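Local coordinates for Lmo2470 protein (Listeria monocytogenes EGD-e, PDB 5HL3) that is an internalin, a leucine-rich repeat protein that interacts with host afadin, facilitates basement membrane crossing by the bacterium and binds calcium ions, at residues A[80-85]-A[112-117]; A[76-81]-A[100-105]; A[21-26]-A[51-56]. One frame throughout, in Å; residues are numbered along the deposited sequence.

How the contacts relate
The three contacts lie at the N-terminal end of the leucine-rich repeat domain. Contact 3 comes first along the chain: helix 21-30 of the cap packs on strand 50-53, the edge strand at the N-terminal end of the long parallel sheet. Contact 2 pairs the next two strands, 76-79 and 100-103, and its centre is about 12 Å from that of contact 3. Contact 1, its centre about 10 Å from that of contact 2, joins the loop after strand 76-79 to strand 113-114, and shares M80 and E81 with contact 2. F53 O receives the backbone N of M80 in a probable hydrogen bond, continuing the cap contact into the repeat sheet, against which F82 of contact 1 packs through F103.

Contact 1. Residues A[80-85]-A[112-117]; sequences MEFGAK and RNLSLP. With CA (calcium ion), chain D.
F82 and R112 meet where the irregular backbone of 80-85 passes strand 113-114, the closest CA atoms being those of A84 and R112 at 6.1 Å. The direct hydrogen bond between the segments runs from R112 NE to the backbone O of F82, 2.8 Å long and nearly straight at 173°. This oxygen lies in the guanidinium plane, at its edge, whereas A84 N sits over one face of the group. The bend at chi2 (-77°) turns the arginine chain toward the loop, where CB and CG pass the F82 ring and NE reaches F82 O. Ring and guanidinium planes stand almost perpendicular, and the ring touches the methylenes instead: F82 CE2 is 3.6 Å from R112 CB. The same ring carbon also meets L114 CD2 at 3.8 Å, while F103 of strand 100-103 makes an edge-to-face contact with F82. Water 1 donates to F82 O and accepts from R112 NH2, closing a small ring of bonds beside the direct one. Water 2 accepts from N113 N and gives only a weak bond to A84 O. The neighbouring E81 points away from 112-117 at its CB, and both its carboxylate oxygens bind a calcium ion. R112 NE and water 1 both donate to F82 O; the partly exposed arginine thus uses its N-H on a loop carbonyl and its first methylenes against one corner of the ring.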
loop_
_atom_site.group_PDB
_atom_site.type_symbol
_atom_site.label_atom_id
_atom_site.label_comp_id
_atom_site.label_asym_id
_atom_site.label_seq_id
_atom_site.Cartn_x
_atom_site.Cartn_y
_atom_site.Cartn_z
HETATM N N MSE A 80 8.686 19.855 0.063
HETATM C CA MSE A 80 8.540 19.485 1.464
HETATM C C MSE A 80 7.342 20.067 2.136
HETATM O O MSE A 80 6.870 19.506 3.107
HETATM C CB MSE A 80 9.789 19.943 2.226
HETATM C CG MSE A 80 11.049 19.265 1.672
HETATM SE SE MSE A 80 11.063 17.300 1.868
HETATM C CE MSE A 80 11.241 17.345 3.808
ATOM N N GLU A 81 6.888 21.215 1.681
ATOM C CA GLU A 81 5.679 21.849 2.194
ATOM C C GLU A 81 5.041 22.532 1.023
ATOM O O GLU A 81 5.743 23.089 0.172
ATOM C CB GLU A 81 6.000 22.928 3.255
ATOM C CG GLU A 81 6.797 22.481 4.466
ATOM C CD GLU A 81 7.270 23.676 5.271
ATOM O OE1 GLU A 81 6.431 24.526 5.648
ATOM O OE2 GLU A 81 8.476 23.838 5.504
ATOM N N PHE A 82 3.714 22.478 0.934
ATOM C CA PHE A 82 2.995 23.089 -0.169
ATOM C C PHE A 82 1.559 23.354 0.212
ATOM O O PHE A 82 0.980 22.662 1.072
ATOM C CB PHE A 82 3.110 22.214 -1.451
ATOM C CG PHE A 82 2.566 20.810 -1.299
ATOM C CD1 PHE A 82 3.313 19.820 -0.684
ATOM C CD2 PHE A 82 1.326 20.485 -1.830
ATOM C CE1 PHE A 82 2.827 18.535 -0.558
ATOM C CE2 PHE A 82 0.842 19.189 -1.734
ATOM C CZ PHE A 82 1.582 18.221 -1.068
ATOM N N GLY A 83 1.001 24.370 -0.429
ATOM C CA GLY A 83 -0.374 24.770 -0.205
ATOM C C GLY A 83 -1.379 24.134 -1.144
ATOM O O GLY A 83 -1.033 23.415 -2.082
ATOM N N ALA A 84 -2.636 24.525 -0.943
ATOM C CA ALA A 84 -3.758 23.937 -1.673
ATOM C C ALA A 84 -3.803 24.299 -3.147
ATOM O O ALA A 84 -4.489 23.620 -3.917
ATOM C CB ALA A 84 -5.070 24.326 -1.002
ATOM N N LYS A 85 -3.085 25.345 -3.539
ATOM C CA LYS A 85 -3.074 25.781 -4.931
ATOM C C LYS A 85 -1.918 25.207 -5.755
ATOM O O LYS A 85 -1.797 25.495 -6.943
ATOM C CB LYS A 85 -3.127 27.309 -5.026
ATOM C CG LYS A 85 -4.376 27.873 -4.388
ATOM C CD LYS A 85 -4.444 29.376 -4.531
ATOM C CE LYS A 85 -5.610 29.957 -3.761
ATOM N NZ LYS A 85 -5.429 31.411 -3.495
ATOM N N ARG A 112 -4.147 17.418 1.186
ATOM C CA ARG A 112 -3.764 18.022 -0.097
ATOM C C ARG A 112 -4.095 17.082 -1.250
ATOM O O ARG A 112 -4.113 15.890 -1.084
ATOM C CB ARG A 112 -2.265 18.345 -0.114
ATOM C CG ARG A 112 -1.793 19.388 0.881
ATOM C CD ARG A 112 -2.128 20.806 0.431
ATOM N NE ARG A 112 -1.686 21.782 1.421
ATOM C CZ ARG A 112 -2.393 22.205 2.447
ATOM N NH1 ARG A 112 -3.650 21.811 2.595
ATOM N NH2 ARG A 112 -1.862 23.078 3.316
ATOM N N ASN A 113 -4.388 17.668 -2.408
ATOM C CA ASN A 113 -4.715 16.967 -3.638
ATOM C C ASN A 113 -3.592 17.147 -4.649
ATOM O O ASN A 113 -3.056 18.267 -4.788
ATOM C CB ASN A 113 -5.958 17.591 -4.280
ATOM C CG ASN A 113 -7.194 17.541 -3.414
ATOM O OD1 ASN A 113 -7.483 16.569 -2.738
ATOM N ND2 ASN A 113 -8.018 18.559 -3.560
ATOM N N LEU A 114 -3.228 16.088 -5.363
ATOM C CA LEU A 114 -2.188 16.161 -6.391
ATOM C C LEU A 114 -2.564 15.351 -7.611
ATOM O O LEU A 114 -3.159 14.288 -7.474
ATOM C CB LEU A 114 -0.847 15.576 -5.893
ATOM C CG LEU A 114 -0.128 16.344 -4.775
ATOM C CD1 LEU A 114 1.076 15.533 -4.346
ATOM C CD2 LEU A 114 0.285 17.753 -5.217
ATOM N N SER A 115 -2.247 15.849 -8.805
ATOM C CA SER A 115 -2.373 15.051 -10.027
ATOM C C SER A 115 -0.990 14.605 -10.492
ATOM O O SER A 115 0.007 15.266 -10.188
ATOM C CB SER A 115 -3.107 15.812 -11.139
ATOM O OG SER A 115 -2.476 17.057 -11.426
ATOM N N LEU A 116 -0.962 13.487 -11.223
ATOM C CA LEU A 116 0.249 12.890 -11.753
ATOM C C LEU A 116 0.200 12.946 -13.275
ATOM O O LEU A 116 -0.441 12.107 -13.907
ATOM C CB LEU A 116 0.445 11.451 -11.246
ATOM C CG LEU A 116 1.675 10.722 -11.811
ATOM C CD1 LEU A 116 2.953 11.548 -11.765
ATOM C CD2 LEU A 116 1.872 9.402 -11.090
ATOM N N PRO A 117 0.869 13.932 -13.880
ATOM C CA PRO A 117 0.911 14.014 -15.332
ATOM C C PRO A 117 1.612 12.838 -15.981
ATOM O O PRO A 117 2.439 12.186 -15.356
ATOM C CB PRO A 117 1.753 15.288 -15.592
ATOM C CG PRO A 117 1.681 16.057 -14.389
ATOM C CD PRO A 117 1.510 15.104 -13.266
HETATM CA CA CA D . 8.297 25.900 6.864
HETATM O O HOH W 1 0.695 24.507 3.605
HETATM O O HOH W 2 -5.116 20.639 -2.397
HETATM O O HOH W 3 -7.098 21.516 -4.127
HETATM O O HOH W 4 8.146 26.982 4.749
HETATM O O HOH W 5 10.737 25.478 6.560
#

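Contact 2. Residues A[76-81]-A[100-105]; sequences DVSIME and TLFFAD. With CA (calcium ion), chain D; CA (calcium ion), chain B.
Strands 76-79 and 100-103 are neighbours in the parallel sheet of the leucine-rich repeat domain, where each repeat adds one strand; their axes run 4.7 Å apart, only 4° from parallel. Four backbone bonds join them in regular alternation: V77 N to T100 O, F102 N to V77 O, I79 N to F102 O, and A104 N to I79 O, the last carrying the pairing just beyond the strand ends.

The tightly packed side is the one bearing V77, I79, L101 and F103, which faces the interior of the solenoid. Here I79 and F103 lie side by side and point the same way. The CD1 methyl of I79 rests over one face of the F103 ring in a CH-pi contact, 3.7 Å from the centroid and displaced toward the rim near CE1. Its CG1 stands beside the backbone N (chi1 -60°) and the chain then extends, which brings the methyl over the ring. V77 CG1 touches L101 CD1 at 3.9 Å, and F89 packs on I79 from the following loop.

The opposite face, with D76, S78, T100 and F102, is more polar and more open to solvent. In the modelled conformers, S78 OG donates to the syn lone pair of D76 OD2 at 2.7 Å. The approach of T100 OG1 to D76 OD1 is doubtful in detail, being very short at 2.5 Å between side chains that are each modelled in two positions. Further along, the bent selenomethionine M80 makes a looser Met-aromatic contact, its SE 3.8 Å from F102 CE1 and oblique to the ring. Beyond the strands, the backbone oxygens of P106 and G108 bind a calcium ion together with D105, whose OD1 lies 2.3 Å from the metal.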
loop_
_atom_site.group_PDB
_atom_site.type_symbol
_atom_site.label_atom_id
_atom_site.label_comp_id
_atom_site.label_asym_id
_atom_site.label_seq_id
_atom_site.Cartn_x
_atom_site.Cartn_y
_atom_site.Cartn_z
ATOM N N ASP A 76 17.151 15.998 -8.588
ATOM C CA ASP A 76 16.114 15.793 -7.561
ATOM C C ASP A 76 15.269 17.022 -7.370
ATOM O O ASP A 76 15.789 18.156 -7.358
ATOM C CB ASP A 76 16.725 15.475 -6.195
ATOM C CG ASP A 76 15.629 15.292 -5.098
ATOM O OD1 ASP A 76 14.925 14.276 -5.125
ATOM O OD2 ASP A 76 15.379 16.210 -4.277
ATOM N N VAL A 77 13.968 16.806 -7.214
ATOM C CA VAL A 77 13.022 17.863 -6.848
ATOM C C VAL A 77 12.273 17.346 -5.625
ATOM O O VAL A 77 11.685 16.278 -5.675
ATOM C CB VAL A 77 12.049 18.256 -7.971
ATOM C CG1 VAL A 77 10.909 19.124 -7.438
ATOM C CG2 VAL A 77 12.796 19.025 -9.058
ATOM N N SER A 78 12.331 18.097 -4.532
ATOM C CA SER A 78 11.634 17.735 -3.311
ATOM C C SER A 78 10.742 18.886 -2.892
ATOM O O SER A 78 11.190 20.007 -2.727
ATOM C CB SER A 78 12.629 17.363 -2.217
ATOM O OG SER A 78 13.291 16.151 -2.535
ATOM N N ILE A 79 9.465 18.595 -2.744
ATOM C CA ILE A 79 8.453 19.586 -2.329
ATOM C C ILE A 79 8.067 19.189 -0.905
ATOM O O ILE A 79 7.242 18.281 -0.687
ATOM C CB ILE A 79 7.279 19.628 -3.320
ATOM C CG1 ILE A 79 7.830 20.008 -4.708
ATOM C CG2 ILE A 79 6.255 20.671 -2.869
ATOM C CD1 ILE A 79 7.050 19.579 -5.873
HETATM N N MSE A 80 8.686 19.855 0.063
HETATM C CA MSE A 80 8.540 19.485 1.464
HETATM C C MSE A 80 7.342 20.067 2.136
HETATM O O MSE A 80 6.870 19.506 3.107
HETATM C CB MSE A 80 9.789 19.943 2.226
HETATM C CG MSE A 80 11.049 19.265 1.672
HETATM SE SE MSE A 80 11.063 17.300 1.868
HETATM C CE MSE A 80 11.241 17.345 3.808
ATOM N N GLU A 81 6.888 21.215 1.681
ATOM C CA GLU A 81 5.679 21.849 2.194
ATOM C C GLU A 81 5.041 22.532 1.023
ATOM O O GLU A 81 5.743 23.089 0.172
ATOM C CB GLU A 81 6.000 22.928 3.255
ATOM C CG GLU A 81 6.797 22.481 4.466
ATOM C CD GLU A 81 7.270 23.676 5.271
ATOM O OE1 GLU A 81 6.431 24.526 5.648
ATOM O OE2 GLU A 81 8.476 23.838 5.504
ATOM N N THR A 100 14.477 12.061 -9.574
ATOM C CA THR A 100 13.580 11.793 -8.457
ATOM C C THR A 100 12.677 12.986 -8.207
ATOM O O THR A 100 13.120 14.138 -8.177
ATOM C CB THR A 100 14.343 11.440 -7.170
ATOM O OG1 THR A 100 15.215 12.520 -6.825
ATOM C CG2 THR A 100 15.153 10.163 -7.359
ATOM N N LEU A 101 11.408 12.694 -8.011
ATOM C CA LEU A 101 10.364 13.689 -7.717
ATOM C C LEU A 101 9.700 13.258 -6.433
ATOM O O LEU A 101 9.177 12.131 -6.356
ATOM C CB LEU A 101 9.377 13.773 -8.867
ATOM C CG LEU A 101 8.179 14.698 -8.629
ATOM C CD1 LEU A 101 8.600 16.148 -8.391
ATOM C CD2 LEU A 101 7.259 14.567 -9.826
ATOM N N PHE A 102 9.735 14.121 -5.435
ATOM C CA PHE A 102 9.189 13.821 -4.096
ATOM C C PHE A 102 8.262 14.913 -3.616
ATOM O O PHE A 102 8.669 16.076 -3.548
ATOM C CB PHE A 102 10.364 13.651 -3.114
ATOM C CG PHE A 102 9.955 13.359 -1.691
ATOM C CD1 PHE A 102 9.738 14.379 -0.799
ATOM C CD2 PHE A 102 9.825 12.043 -1.234
ATOM C CE1 PHE A 102 9.370 14.120 0.512
ATOM C CE2 PHE A 102 9.453 11.795 0.083
ATOM C CZ PHE A 102 9.209 12.839 0.935
ATOM N N PHE A 103 7.037 14.533 -3.263
ATOM C CA PHE A 103 6.109 15.407 -2.547
ATOM C C PHE A 103 6.014 14.807 -1.154
ATOM O O PHE A 103 5.763 13.590 -1.021
ATOM C CB PHE A 103 4.704 15.414 -3.140
ATOM C CG PHE A 103 4.505 16.326 -4.329
ATOM C CD1 PHE A 103 4.066 17.625 -4.164
ATOM C CD2 PHE A 103 4.685 15.848 -5.619
ATOM C CE1 PHE A 103 3.857 18.464 -5.250
ATOM C CE2 PHE A 103 4.457 16.694 -6.702
ATOM C CZ PHE A 103 4.043 17.987 -6.508
ATOM N N ALA A 104 6.149 15.633 -0.120
ATOM C CA ALA A 104 5.989 15.172 1.239
ATOM C C ALA A 104 4.568 14.738 1.528
ATOM O O ALA A 104 3.632 15.121 0.842
ATOM C CB ALA A 104 6.412 16.271 2.231
ATOM N N ASP A 105 4.448 13.938 2.584
ATOM C CA ASP A 105 3.176 13.538 3.182
ATOM C C ASP A 105 2.899 14.613 4.256
ATOM O O ASP A 105 3.564 14.635 5.283
ATOM C CB ASP A 105 3.351 12.167 3.829
ATOM C CG ASP A 105 2.097 11.648 4.476
ATOM O OD1 ASP A 105 1.089 12.379 4.606
ATOM O OD2 ASP A 105 2.192 10.451 4.897
HETATM CA CA CA D . 8.297 25.900 6.864
HETATM CA CA CA B . -0.639 13.040 5.972
HETATM O O HOH W 6 -1.140 10.753 6.708
HETATM O O HOH W 7 -1.989 14.972 4.741
HETATM O O HOH W 8 -2.169 11.970 4.355
HETATM O O HOH W 9 0.737 12.610 7.999
HETATM O O HOH W 4 8.146 26.982 4.749
#

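Contact 3. Residues A[21-26]-A[51-56]; sequences DGLAKD and LGFETS
D26, on helix 21-26, is met by three hydrogen bonds from the turn that follows strand 51-53. Two backbone donors converge on OD2: T55 N reaches its syn lone pair, while E54 N, 2.8 Å from D26 OD2, comes from above the carboxylate plane. The other oxygen, OD1, accepts from T55 OG1 at 2.6 Å, a donor 30° out of that plane. These bonds fix the rotation of the buried carboxylate. In the modelled conformer of K25, one of two, NZ donates to T55 OG1 at 2.9 Å, the lysine lying extended until a bend at chi4 (-72°) brings its ammonium in. Water 11 donates to the backbone oxygens of both D26 and G52.

Charges gather round this group. In that same conformer K25 NZ stands 4.0 Å from E54 OE2, a long salt bridge, and water 10 links K25 NZ, D26 OD1 and E54 OE2. The lysine and this water probably ease the proximity of the two carboxylates.

The helix belongs to the internalin N-terminal cap, and it lies at 135° to the edge strand of the repeat sheet, closing that end of the solenoid.

The apolar contacts are few: L23 CD1 touches F53 CE1 at 3.6 Å, obliquely to the ring, and M63 of helix 60-63 packs against both residues. G22 CA, without a side chain in the way, lets T55 CG2 approach to 3.7 Å.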
loop_
_atom_site.group_PDB
_atom_site.type_symbol
_atom_site.label_atom_id
_atom_site.label_comp_id
_atom_site.label_asym_id
_atom_site.label_seq_id
_atom_site.Cartn_x
_atom_site.Cartn_y
_atom_site.Cartn_z
ATOM N N ASP A 21 6.898 35.700 -5.270
ATOM C CA ASP A 21 7.568 35.870 -3.975
ATOM C C ASP A 21 8.010 34.548 -3.364
ATOM O O ASP A 21 9.163 34.410 -2.950
ATOM C CB ASP A 21 6.700 36.677 -3.010
ATOM C CG ASP A 21 6.560 38.167 -3.440
ATOM O OD1 ASP A 21 7.339 38.685 -4.268
ATOM O OD2 ASP A 21 5.663 38.837 -2.917
ATOM N N GLY A 22 7.120 33.551 -3.319
ATOM C CA GLY A 22 7.449 32.291 -2.723
ATOM C C GLY A 22 8.474 31.523 -3.512
ATOM O O GLY A 22 9.377 30.920 -2.938
ATOM N N LEU A 23 8.331 31.491 -4.837
ATOM C CA LEU A 23 9.297 30.773 -5.637
ATOM C C LEU A 23 10.675 31.409 -5.522
ATOM O O LEU A 23 11.678 30.708 -5.411
ATOM C CB LEU A 23 8.876 30.728 -7.112
ATOM C CG LEU A 23 9.735 29.828 -8.001
ATOM C CD1 LEU A 23 9.549 28.381 -7.582
ATOM C CD2 LEU A 23 9.413 30.017 -9.477
ATOM N N ALA A 24 10.738 32.727 -5.559
ATOM C CA ALA A 24 12.031 33.406 -5.458
ATOM C C ALA A 24 12.702 33.162 -4.122
ATOM O O ALA A 24 13.902 32.961 -4.052
ATOM C CB ALA A 24 11.884 34.885 -5.733
ATOM N N LYS A 25 11.914 33.167 -3.049
ATOM C CA LYS A 25 12.432 32.866 -1.707
ATOM C C LYS A 25 13.051 31.466 -1.685
ATOM O O LYS A 25 14.181 31.281 -1.220
ATOM C CB LYS A 25 11.302 32.986 -0.673
ATOM C CG LYS A 25 11.596 32.436 0.715
ATOM C CD LYS A 25 10.533 32.813 1.744
ATOM C CE LYS A 25 10.708 32.053 3.069
ATOM N NZ LYS A 25 10.350 30.596 2.972
ATOM N N ASP A 26 12.314 30.481 -2.202
ATOM C CA ASP A 26 12.820 29.108 -2.218
ATOM C C ASP A 26 14.020 28.976 -3.147
ATOM O O ASP A 26 14.968 28.269 -2.819
ATOM C CB ASP A 26 11.720 28.124 -2.595
ATOM C CG ASP A 26 10.692 27.939 -1.485
ATOM O OD1 ASP A 26 10.801 28.602 -0.413
ATOM O OD2 ASP A 26 9.752 27.134 -1.724
ATOM N N LEU A 51 16.638 20.674 -6.111
ATOM C CA LEU A 51 15.789 21.800 -5.811
ATOM C C LEU A 51 14.807 21.391 -4.727
ATOM O O LEU A 51 14.100 20.374 -4.862
ATOM C CB LEU A 51 14.989 22.249 -7.026
ATOM C CG LEU A 51 15.803 22.725 -8.226
ATOM C CD1 LEU A 51 14.897 22.917 -9.405
ATOM C CD2 LEU A 51 16.583 23.978 -7.896
ATOM N N GLY A 52 14.749 22.184 -3.668
ATOM C CA GLY A 52 13.761 22.005 -2.602
ATOM C C GLY A 52 12.760 23.144 -2.610
ATOM O O GLY A 52 13.119 24.291 -2.883
ATOM N N PHE A 53 11.504 22.837 -2.279
ATOM C CA PHE A 53 10.444 23.835 -2.190
ATOM C C PHE A 53 9.705 23.684 -0.883
ATOM O O PHE A 53 9.441 22.570 -0.433
ATOM C CB PHE A 53 9.505 23.753 -3.404
ATOM C CG PHE A 53 10.221 24.037 -4.687
ATOM C CD1 PHE A 53 10.584 25.325 -5.009
ATOM C CD2 PHE A 53 10.666 23.012 -5.510
ATOM C CE1 PHE A 53 11.349 25.606 -6.146
ATOM C CE2 PHE A 53 11.436 23.293 -6.643
ATOM C CZ PHE A 53 11.775 24.590 -6.947
ATOM N N GLU A 54 9.407 24.802 -0.251
ATOM C CA GLU A 54 8.759 24.768 1.074
ATOM C C GLU A 54 7.826 25.924 1.355
ATOM O O GLU A 54 7.172 25.927 2.389
ATOM C CB GLU A 54 9.829 24.703 2.156
ATOM C CG GLU A 54 10.683 25.962 2.195
ATOM C CD GLU A 54 11.674 26.046 3.350
ATOM O OE1 GLU A 54 11.874 25.023 4.041
ATOM O OE2 GLU A 54 12.237 27.160 3.508
ATOM N N THR A 55 7.706 26.883 0.448
ATOM C CA THR A 55 6.833 28.059 0.681
ATOM C C THR A 55 5.470 27.742 0.076
ATOM O O THR A 55 5.331 27.527 -1.142
ATOM C CB THR A 55 7.464 29.346 0.136
ATOM O OG1 THR A 55 8.701 29.560 0.840
ATOM C CG2 THR A 55 6.585 30.553 0.402
ATOM N N SER A 56 4.457 27.762 0.940
ATOM C CA SER A 56 3.118 27.264 0.560
ATOM C C SER A 56 2.261 28.205 -0.276
ATOM O O SER A 56 1.148 27.829 -0.650
ATOM C CB SER A 56 2.373 26.775 1.796
ATOM O OG SER A 56 2.961 25.568 2.269
HETATM O O HOH W 10 12.537 29.103 1.695
HETATM O O HOH W 11 14.323 26.043 -1.141
#